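Local coordinates for inner membrane protein (Salmonella typhimurium LT2, PDB 2QJV), which probably acts as a sugar-acid isomerase of the cupin superfamily, with likely activity on glucuronate, and binds nickel, at residues A[7-10]-A[15-18]; A[73-78]-A[155-160]; A[200-205]-A[209-214]. The protein carries 2 engineered substitutions. All blocks are in the same frame, centred on the assembly; numbering follows the deposited sequence. Where two conformers were deposited one is given.

Contact 1: A[7-10]-A[15-18]; sequences STCT and NIQH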
loop_
_atom_site.group_PDB
_atom_site.type_symbol
_atom_site.label_atom_id
_atom_site.label_comp_id
_atom_site.label_asym_id
_atom_site.label_seq_id
_atom_site.Cartn_x
_atom_site.Cartn_y
_atom_site.Cartn_z
ATOM N N SER A 7 16.925 -1.092 -0.015
ATOM C CA SER A 7 17.498 -0.672 1.241
ATOM C C SER A 7 18.493 0.490 0.985
ATOM O O SER A 7 19.534 0.277 0.431
ATOM C CB SER A 7 18.161 -1.860 1.891
ATOM O OG SER A 7 18.544 -1.532 3.196
ATOM N N THR A 8 18.148 1.696 1.370
ATOM C CA THR A 8 19.018 2.871 1.128
ATOM C C THR A 8 20.058 2.915 2.251
ATOM O O THR A 8 19.796 2.366 3.324
ATOM C CB THR A 8 18.193 4.152 1.056
ATOM O OG1 THR A 8 17.577 4.399 2.327
ATOM C CG2 THR A 8 17.103 4.059 -0.030
ATOM N N CYS A 9 21.193 3.576 2.050
ATOM C CA CYS A 9 22.195 3.654 3.142
ATOM C C CYS A 9 21.674 4.306 4.439
ATOM O O CYS A 9 20.973 5.334 4.410
ATOM C CB CYS A 9 23.478 4.381 2.725
ATOM S SG CYS A 9 24.635 3.330 1.890
ATOM N N THR A 10 22.008 3.681 5.571
ATOM C CA THR A 10 21.578 4.213 6.892
ATOM C C THR A 10 22.451 5.355 7.451
ATOM O O THR A 10 22.003 6.062 8.365
ATOM C CB THR A 10 21.477 3.050 7.997
ATOM O OG1 THR A 10 22.762 2.403 8.174
ATOM C CG2 THR A 10 20.387 1.993 7.665
ATOM N N ASN A 15 28.991 1.115 9.178
ATOM C CA ASN A 15 28.289 -0.017 8.538
ATOM C C ASN A 15 27.065 0.472 7.759
ATOM O O ASN A 15 25.931 0.296 8.172
ATOM C CB ASN A 15 27.916 -1.010 9.627
ATOM C CG ASN A 15 27.375 -2.374 9.116
ATOM O OD1 ASN A 15 26.722 -3.080 9.915
ATOM N ND2 ASN A 15 27.652 -2.762 7.868
ATOM N N ILE A 16 27.336 1.148 6.655
ATOM C CA ILE A 16 26.301 1.878 5.866
ATOM C C ILE A 16 25.246 0.963 5.238
ATOM O O ILE A 16 24.090 1.373 4.987
ATOM C CB ILE A 16 26.975 2.794 4.766
ATOM C CG1 ILE A 16 27.694 1.979 3.677
ATOM C CG2 ILE A 16 27.919 3.784 5.410
ATOM C CD1 ILE A 16 28.044 2.843 2.427
ATOM N N GLN A 17 25.637 -0.286 5.004
ATOM C CA GLN A 17 24.701 -1.321 4.527
ATOM C C GLN A 17 24.802 -2.577 5.392
ATOM O O GLN A 17 25.887 -3.060 5.635
ATOM C CB GLN A 17 24.923 -1.714 3.049
ATOM C CG GLN A 17 24.387 -0.640 2.027
ATOM C CD GLN A 17 22.884 -0.521 1.961
ATOM O OE1 GLN A 17 22.155 -1.263 2.642
ATOM N NE2 GLN A 17 22.398 0.438 1.167
ATOM N N HIS A 18 23.658 -3.050 5.868
ATOM C CA HIS A 18 23.573 -4.271 6.685
ATOM C C HIS A 18 22.338 -5.070 6.262
ATOM O O HIS A 18 21.214 -4.802 6.712
ATOM C CB HIS A 18 23.558 -4.014 8.218
ATOM C CG HIS A 18 23.402 -5.285 9.001
ATOM N ND1 HIS A 18 24.378 -6.258 9.028
ATOM C CD2 HIS A 18 22.351 -5.782 9.704
ATOM C CE1 HIS A 18 23.940 -7.298 9.720
ATOM N NE2 HIS A 18 22.719 -7.028 10.156
HETATM O O HOH W 1 20.392 -0.307 4.284
HETATM O O HOH W 2 23.300 -0.071 8.077
#

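Contact 2: A[73-78]-A[155-160]; sequences GQRMSP and VVEVYT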
loop_
_atom_site.group_PDB
_atom_site.type_symbol
_atom_site.label_atom_id
_atom_site.label_comp_id
_atom_site.label_asym_id
_atom_site.label_seq_id
_atom_site.Cartn_x
_atom_site.Cartn_y
_atom_site.Cartn_z
ATOM N N GLY A 73 44.593 -4.222 -2.527
ATOM C CA GLY A 73 43.703 -3.293 -3.199
ATOM C C GLY A 73 44.528 -2.557 -4.241
ATOM O O GLY A 73 45.731 -2.782 -4.374
ATOM N N GLN A 74 43.870 -1.690 -4.986
ATOM C CA GLN A 74 44.511 -0.855 -5.984
ATOM C C GLN A 74 43.605 0.326 -6.344
ATOM O O GLN A 74 43.974 1.484 -6.166
ATOM C CB GLN A 74 44.850 -1.678 -7.226
ATOM C CG GLN A 74 45.645 -0.960 -8.286
ATOM C CD GLN A 74 45.810 -1.840 -9.519
ATOM O OE1 GLN A 74 45.446 -3.046 -9.538
ATOM N NE2 GLN A 74 46.296 -1.244 -10.559
ATOM N N ARG A 75 42.439 0.035 -6.894
ATOM C CA ARG A 75 41.525 1.094 -7.321
ATOM C C ARG A 75 41.006 1.916 -6.130
ATOM O O ARG A 75 40.712 1.383 -5.041
ATOM C CB ARG A 75 40.366 0.507 -8.134
ATOM C CG ARG A 75 39.299 -0.238 -7.355
ATOM C CD ARG A 75 38.451 -1.092 -8.279
ATOM N NE ARG A 75 37.276 -1.565 -7.558
ATOM C CZ ARG A 75 36.420 -2.482 -7.979
ATOM N NH1 ARG A 75 36.608 -3.122 -9.114
ATOM N NH2 ARG A 75 35.372 -2.785 -7.220
HETATM N N MSE A 76 40.916 3.212 -6.368
HETATM C CA MSE A 76 40.393 4.179 -5.413
HETATM C C MSE A 76 38.927 4.511 -5.706
HETATM O O MSE A 76 38.316 5.292 -4.991
HETATM C CB MSE A 76 41.280 5.414 -5.416
HETATM C CG MSE A 76 42.762 5.069 -5.101
HETATM SE SE MSE A 76 43.008 4.123 -3.391
HETATM C CE MSE A 76 42.526 5.548 -2.250
ATOM N N SER A 77 38.380 3.872 -6.744
ATOM C CA SER A 77 36.991 3.966 -7.140
ATOM C C SER A 77 36.604 2.707 -7.935
ATOM O O SER A 77 37.391 2.228 -8.765
ATOM C CB SER A 77 36.725 5.176 -8.023
ATOM O OG SER A 77 35.397 5.103 -8.552
ATOM N N PRO A 78 35.388 2.196 -7.747
ATOM C CA PRO A 78 34.985 1.053 -8.613
ATOM C C PRO A 78 34.988 1.419 -10.137
ATOM O O PRO A 78 35.261 0.573 -10.978
ATOM C CB PRO A 78 33.583 0.685 -8.059
ATOM C CG PRO A 78 33.082 1.955 -7.477
ATOM C CD PRO A 78 34.293 2.557 -6.813
ATOM N N VAL A 155 29.952 -14.466 -6.217
ATOM C CA VAL A 155 30.183 -13.006 -6.205
ATOM C C VAL A 155 30.625 -12.536 -7.592
ATOM O O VAL A 155 31.492 -13.139 -8.235
ATOM C CB VAL A 155 31.213 -12.559 -5.113
ATOM C CG1 VAL A 155 31.376 -11.023 -5.071
ATOM C CG2 VAL A 155 30.840 -13.118 -3.713
ATOM N N VAL A 156 29.971 -11.475 -8.066
ATOM C CA VAL A 156 30.283 -10.894 -9.363
ATOM C C VAL A 156 30.073 -9.371 -9.281
ATOM O O VAL A 156 29.265 -8.904 -8.492
ATOM C CB VAL A 156 29.386 -11.537 -10.480
ATOM C CG1 VAL A 156 27.890 -11.239 -10.225
ATOM C CG2 VAL A 156 29.789 -11.097 -11.895
ATOM N N GLU A 157 30.830 -8.615 -10.078
ATOM C CA GLU A 157 30.608 -7.174 -10.236
ATOM C C GLU A 157 30.424 -6.899 -11.759
ATOM O O GLU A 157 31.064 -7.518 -12.628
ATOM C CB GLU A 157 31.674 -6.317 -9.508
ATOM C CG GLU A 157 33.044 -6.387 -10.057
ATOM C CD GLU A 157 34.086 -5.606 -9.286
ATOM O OE1 GLU A 157 33.846 -5.126 -8.146
ATOM O OE2 GLU A 157 35.199 -5.591 -9.799
ATOM N N VAL A 158 29.498 -5.993 -12.069
ATOM C CA VAL A 158 29.112 -5.651 -13.424
ATOM C C VAL A 158 29.068 -4.125 -13.644
ATOM O O VAL A 158 28.637 -3.383 -12.750
ATOM C CB VAL A 158 27.714 -6.276 -13.756
ATOM C CG1 VAL A 158 27.266 -5.946 -15.205
ATOM C CG2 VAL A 158 27.720 -7.797 -13.506
ATOM N N TYR A 159 29.555 -3.706 -14.820
ATOM C CA TYR A 159 29.591 -2.316 -15.259
ATOM C C TYR A 159 28.677 -2.153 -16.432
ATOM O O TYR A 159 28.856 -2.789 -17.461
ATOM C CB TYR A 159 30.981 -1.866 -15.680
ATOM C CG TYR A 159 31.989 -1.928 -14.596
ATOM C CD1 TYR A 159 32.584 -3.136 -14.242
ATOM C CD2 TYR A 159 32.398 -0.781 -13.959
ATOM C CE1 TYR A 159 33.532 -3.200 -13.250
ATOM C CE2 TYR A 159 33.338 -0.832 -12.965
ATOM C CZ TYR A 159 33.922 -2.027 -12.622
ATOM O OH TYR A 159 34.846 -2.051 -11.612
ATOM N N THR A 160 27.686 -1.272 -16.260
ATOM C CA THR A 160 26.683 -1.001 -17.271
ATOM C C THR A 160 26.773 0.483 -17.634
ATOM O O THR A 160 26.423 1.342 -16.847
ATOM C CB THR A 160 25.257 -1.413 -16.811
ATOM O OG1 THR A 160 25.285 -2.736 -16.248
ATOM C CG2 THR A 160 24.223 -1.353 -18.018
#

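Contact 3: A[200-205]-A[209-214]; sequences LQRVYT and SLDECM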
loop_
_atom_site.group_PDB
_atom_site.type_symbol
_atom_site.label_atom_id
_atom_site.label_comp_id
_atom_site.label_asym_id
_atom_site.label_seq_id
_atom_site.Cartn_x
_atom_site.Cartn_y
_atom_site.Cartn_z
ATOM N N LEU A 200 16.849 2.463 -12.843
ATOM C CA LEU A 200 15.556 1.858 -12.558
ATOM C C LEU A 200 15.710 0.330 -12.640
ATOM O O LEU A 200 16.082 -0.238 -13.699
ATOM C CB LEU A 200 14.493 2.366 -13.526
ATOM C CG LEU A 200 14.292 3.904 -13.529
ATOM C CD1 LEU A 200 13.298 4.345 -14.606
ATOM C CD2 LEU A 200 13.857 4.423 -12.147
ATOM N N GLN A 201 15.477 -0.328 -11.518
ATOM C CA GLN A 201 15.575 -1.802 -11.445
ATOM C C GLN A 201 14.168 -2.345 -11.170
ATOM O O GLN A 201 13.455 -1.822 -10.326
ATOM C CB GLN A 201 16.586 -2.270 -10.402
ATOM C CG GLN A 201 16.724 -3.796 -10.365
ATOM C CD GLN A 201 17.973 -4.330 -9.698
ATOM O OE1 GLN A 201 18.639 -3.651 -8.913
ATOM N NE2 GLN A 201 18.281 -5.579 -9.994
ATOM N N ARG A 202 13.748 -3.353 -11.927
ATOM C CA ARG A 202 12.434 -3.935 -11.783
ATOM C C ARG A 202 12.581 -5.409 -11.391
ATOM O O ARG A 202 13.295 -6.152 -12.043
ATOM C CB ARG A 202 11.652 -3.797 -13.094
ATOM C CG ARG A 202 10.269 -4.353 -13.069
ATOM C CD ARG A 202 9.743 -4.576 -14.449
ATOM N NE ARG A 202 8.412 -5.136 -14.448
ATOM C CZ ARG A 202 7.834 -5.680 -15.500
ATOM N NH1 ARG A 202 8.505 -5.847 -16.651
ATOM N NH2 ARG A 202 6.608 -6.142 -15.388
ATOM N N VAL A 203 11.935 -5.793 -10.294
ATOM C CA VAL A 203 11.871 -7.176 -9.832
ATOM C C VAL A 203 10.437 -7.686 -10.020
ATOM O O VAL A 203 9.481 -7.166 -9.462
ATOM C CB VAL A 203 12.398 -7.338 -8.370
ATOM C CG1 VAL A 203 12.256 -8.797 -7.917
ATOM C CG2 VAL A 203 13.872 -6.880 -8.278
ATOM N N TYR A 204 10.280 -8.715 -10.845
ATOM C CA TYR A 204 8.961 -9.204 -11.193
ATOM C C TYR A 204 8.892 -10.691 -11.568
ATOM O O TYR A 204 9.834 -11.257 -12.123
ATOM C CB TYR A 204 8.380 -8.348 -12.356
ATOM C CG TYR A 204 9.094 -8.498 -13.716
ATOM C CD1 TYR A 204 10.319 -7.880 -13.962
ATOM C CD2 TYR A 204 8.537 -9.281 -14.741
ATOM C CE1 TYR A 204 10.968 -8.018 -15.212
ATOM C CE2 TYR A 204 9.157 -9.394 -15.958
ATOM C CZ TYR A 204 10.384 -8.735 -16.192
ATOM O OH TYR A 204 11.024 -8.843 -17.415
ATOM N N THR A 205 7.745 -11.287 -11.298
ATOM C CA THR A 205 7.465 -12.656 -11.646
ATOM C C THR A 205 6.629 -12.715 -12.942
ATOM O O THR A 205 6.010 -11.731 -13.373
ATOM C CB THR A 205 6.713 -13.380 -10.491
ATOM O OG1 THR A 205 5.515 -12.654 -10.177
ATOM C CG2 THR A 205 7.573 -13.497 -9.258
ATOM N N SER A 209 2.577 -11.223 -9.678
ATOM C CA SER A 209 2.162 -11.245 -8.265
ATOM C C SER A 209 3.182 -10.444 -7.452
ATOM O O SER A 209 2.848 -9.863 -6.424
ATOM C CB SER A 209 1.994 -12.686 -7.745
ATOM O OG SER A 209 3.229 -13.368 -7.629
ATOM N N LEU A 210 4.433 -10.432 -7.935
ATOM C CA LEU A 210 5.466 -9.534 -7.496
ATOM C C LEU A 210 5.807 -8.714 -8.750
ATOM O O LEU A 210 6.058 -9.291 -9.823
ATOM C CB LEU A 210 6.712 -10.273 -6.961
ATOM C CG LEU A 210 7.902 -9.374 -6.552
ATOM C CD1 LEU A 210 7.526 -8.405 -5.402
ATOM C CD2 LEU A 210 9.111 -10.197 -6.179
ATOM N N ASP A 211 5.788 -7.388 -8.633
ATOM C CA ASP A 211 6.171 -6.495 -9.736
ATOM C C ASP A 211 6.487 -5.134 -9.133
ATOM O O ASP A 211 5.598 -4.314 -8.924
ATOM C CB ASP A 211 5.115 -6.409 -10.834
ATOM C CG ASP A 211 5.627 -5.699 -12.100
ATOM O OD1 ASP A 211 6.748 -5.135 -12.121
ATOM O OD2 ASP A 211 4.867 -5.706 -13.083
ATOM N N GLU A 212 7.754 -4.945 -8.821
ATOM C CA GLU A 212 8.248 -3.737 -8.175
ATOM C C GLU A 212 9.364 -3.078 -8.977
ATOM O O GLU A 212 10.356 -3.726 -9.272
ATOM C CB GLU A 212 8.801 -4.076 -6.771
ATOM C CG GLU A 212 7.772 -4.611 -5.747
ATOM C CD GLU A 212 6.747 -3.553 -5.326
ATOM O OE1 GLU A 212 7.157 -2.395 -5.051
ATOM O OE2 GLU A 212 5.535 -3.866 -5.265
ATOM N N CYS A 213 9.151 -1.820 -9.353
ATOM C CA CYS A 213 10.161 -1.011 -9.995
ATOM C C CYS A 213 10.557 0.037 -8.964
ATOM O O CYS A 213 9.701 0.587 -8.267
ATOM C CB CYS A 213 9.669 -0.344 -11.291
ATOM S SG CYS A 213 11.003 0.572 -12.046
HETATM N N MSE A 214 11.859 0.249 -8.844
HETATM C CA MSE A 214 12.451 1.159 -7.886
HETATM C C MSE A 214 13.504 1.992 -8.590
HETATM O O MSE A 214 14.158 1.544 -9.524
HETATM C CB MSE A 214 13.183 0.406 -6.757
HETATM C CG MSE A 214 12.410 -0.684 -5.989
HETATM SE SE MSE A 214 13.513 -2.201 -5.358
HETATM C CE MSE A 214 13.603 -3.157 -6.999
#

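Contact 1: A[7-10]-A[15-18]
Cys-9 and Ile-16 are the nearest backbone neighbours of the two segments, their CA atoms 5.2 Å apart, and beside them Thr-10 N donates to Ile-16 O at 3.2 Å. Further cross-links come from side chains and water. Gln-17 does most of this work: its chain bends at chi2 (-70°), which turns the terminal amide back over the loop 7-10. There NE2 donates to Ser-7 O at 3.0 Å with an N-H...O angle of 157°; the donor sits above the carbonyl plane of Ser-7, although the acceptor lies close to the plane of the Gln-17 amide. NE2 also donates to Arg-219 O, and OE1 accepts from a water at 2.6 Å. With both ends of the amide engaged, its rotation is fixed. The same water donates to Thr-8 O at 2.9 Å and accepts from Ser-7 OG, tying both residues to the glutamine. Beyond the amide, in one of its two conformers and so with less certainty, Cys-9 SG lies beside Ile-16 CD1, alongside the CB-CG1-CD1 arm. A second water bridges Thr-10 OG1 and Asn-15 O; this hydroxyl is also hydrogen-bonded to Thr-175 of the second subunit, and Asn-15 ND2 to Val-33 O, so the contact continues into a subunit interface as well as into the sheet. The loop 7-10 thus lies along strand 16-19, an outermost strand of the six-stranded antiparallel cupin sheet within this chain, at a point where Ile-16 and Gln-17 both face Val-33 of strand 30-35, a classic beta bulge.

Contact 2: A[73-78]-A[155-160]
A buried two-pronged salt bridge between Arg-75 and Glu-157 joins the loop before strand 86-89 to strand 154-160 of the five-stranded antiparallel sheet in this cupin protein. The guanidinium meets the carboxylate end-on: NH1 donates to OE2 of Glu-157 at 2.9 Å and NH2 to its OE1, also at 2.9 Å. Both oxygens are approached on their syn sides, though from somewhat out of the carboxylate plane, and the two planes are only 18° apart. The two extended chains, Arg-75 from CG to NE and Glu-157 beyond CG, approach from opposite directions. Arg-75 is further held by Val-56 O at NE and Ile-82 O at NH1, while Tyr-240 OH and His-141 ND1 engage OE1 and OE2 of Glu-157. These second partners fix both charged groups within the interior, with the side chain of Glu-157 about 13 Å from a bound nickel ion. Pro-78 CA covers one face of the guanidinium, toward its rim. The ring of Tyr-159, nearly perpendicular to the guanidinium plane, provides the other link: its OH donates to Pro-78 O at 2.7 Å, with that carbonyl oxygen near the ring plane.

Contact 3: A[200-205]-A[209-214]
Arg-202 presents its guanidinium edge to Asp-211 and one face to Tyr-204, whose CG lies 3.5 Å above the centre of that plane. In return, Arg-202 NH1 sits over the centre of the Tyr-204 ring, and Arg-202 O lies at the ring's edge. The grip on Asp-211 is side-on: NE donates to OD1 at 2.9 Å and almost straight (173°), NH2 to OD2 at 2.9 Å, with the carboxylate turned 36° from the guanidinium. OD1 is met on its syn side, OD2 from above the carboxylate plane. CG of Asp-211 stands trans to the backbone N (chi1 -169°), which brings the carboxylate across to the arginine. The guanidinium also takes part in a cation-pi contact with Phe-198 of the third subunit, and NH1 bonds to Tyr-217 OH of that subunit. On the face that carries Gln-201 and Val-203, Val-203 CG1 packs on Leu-210 CD2 at 3.9 Å. Backbone bonds pair Gln-201 with Met-214 and Val-203 with Glu-212, and Thr-205 N closes onto Leu-210 O at 3.0 Å. The strands form an antiparallel beta hairpin: 198-204 lies between 231-233 and 211-217 in a four-stranded sheet, with 211-217 outermost in this chain and its Cys-213, modelled in two conformers, disulfide-bonded to Cys-213 of the third subunit.

In the fold
The three contacts follow one another along the chain without interleaving, and all lie within the region belonging to the KduI/IolB family. Each belongs to a different antiparallel sheet: contact 1 borders the six-stranded one, contact 2 reaches the five-stranded one from a loop of the chain's earlier part, and contact 3 forms a hairpin in the four-stranded one. Their centres lie about 19 Å (1 and 2), about 21 Å (1 and 3) and about 25 Å (2 and 3) apart, and none touches another. Contact 2 is buried within the subunit, while contacts 1 and 3 reach neighbouring copies. Thus one contact knits the chain internally and two also take part in the six-chain assembly.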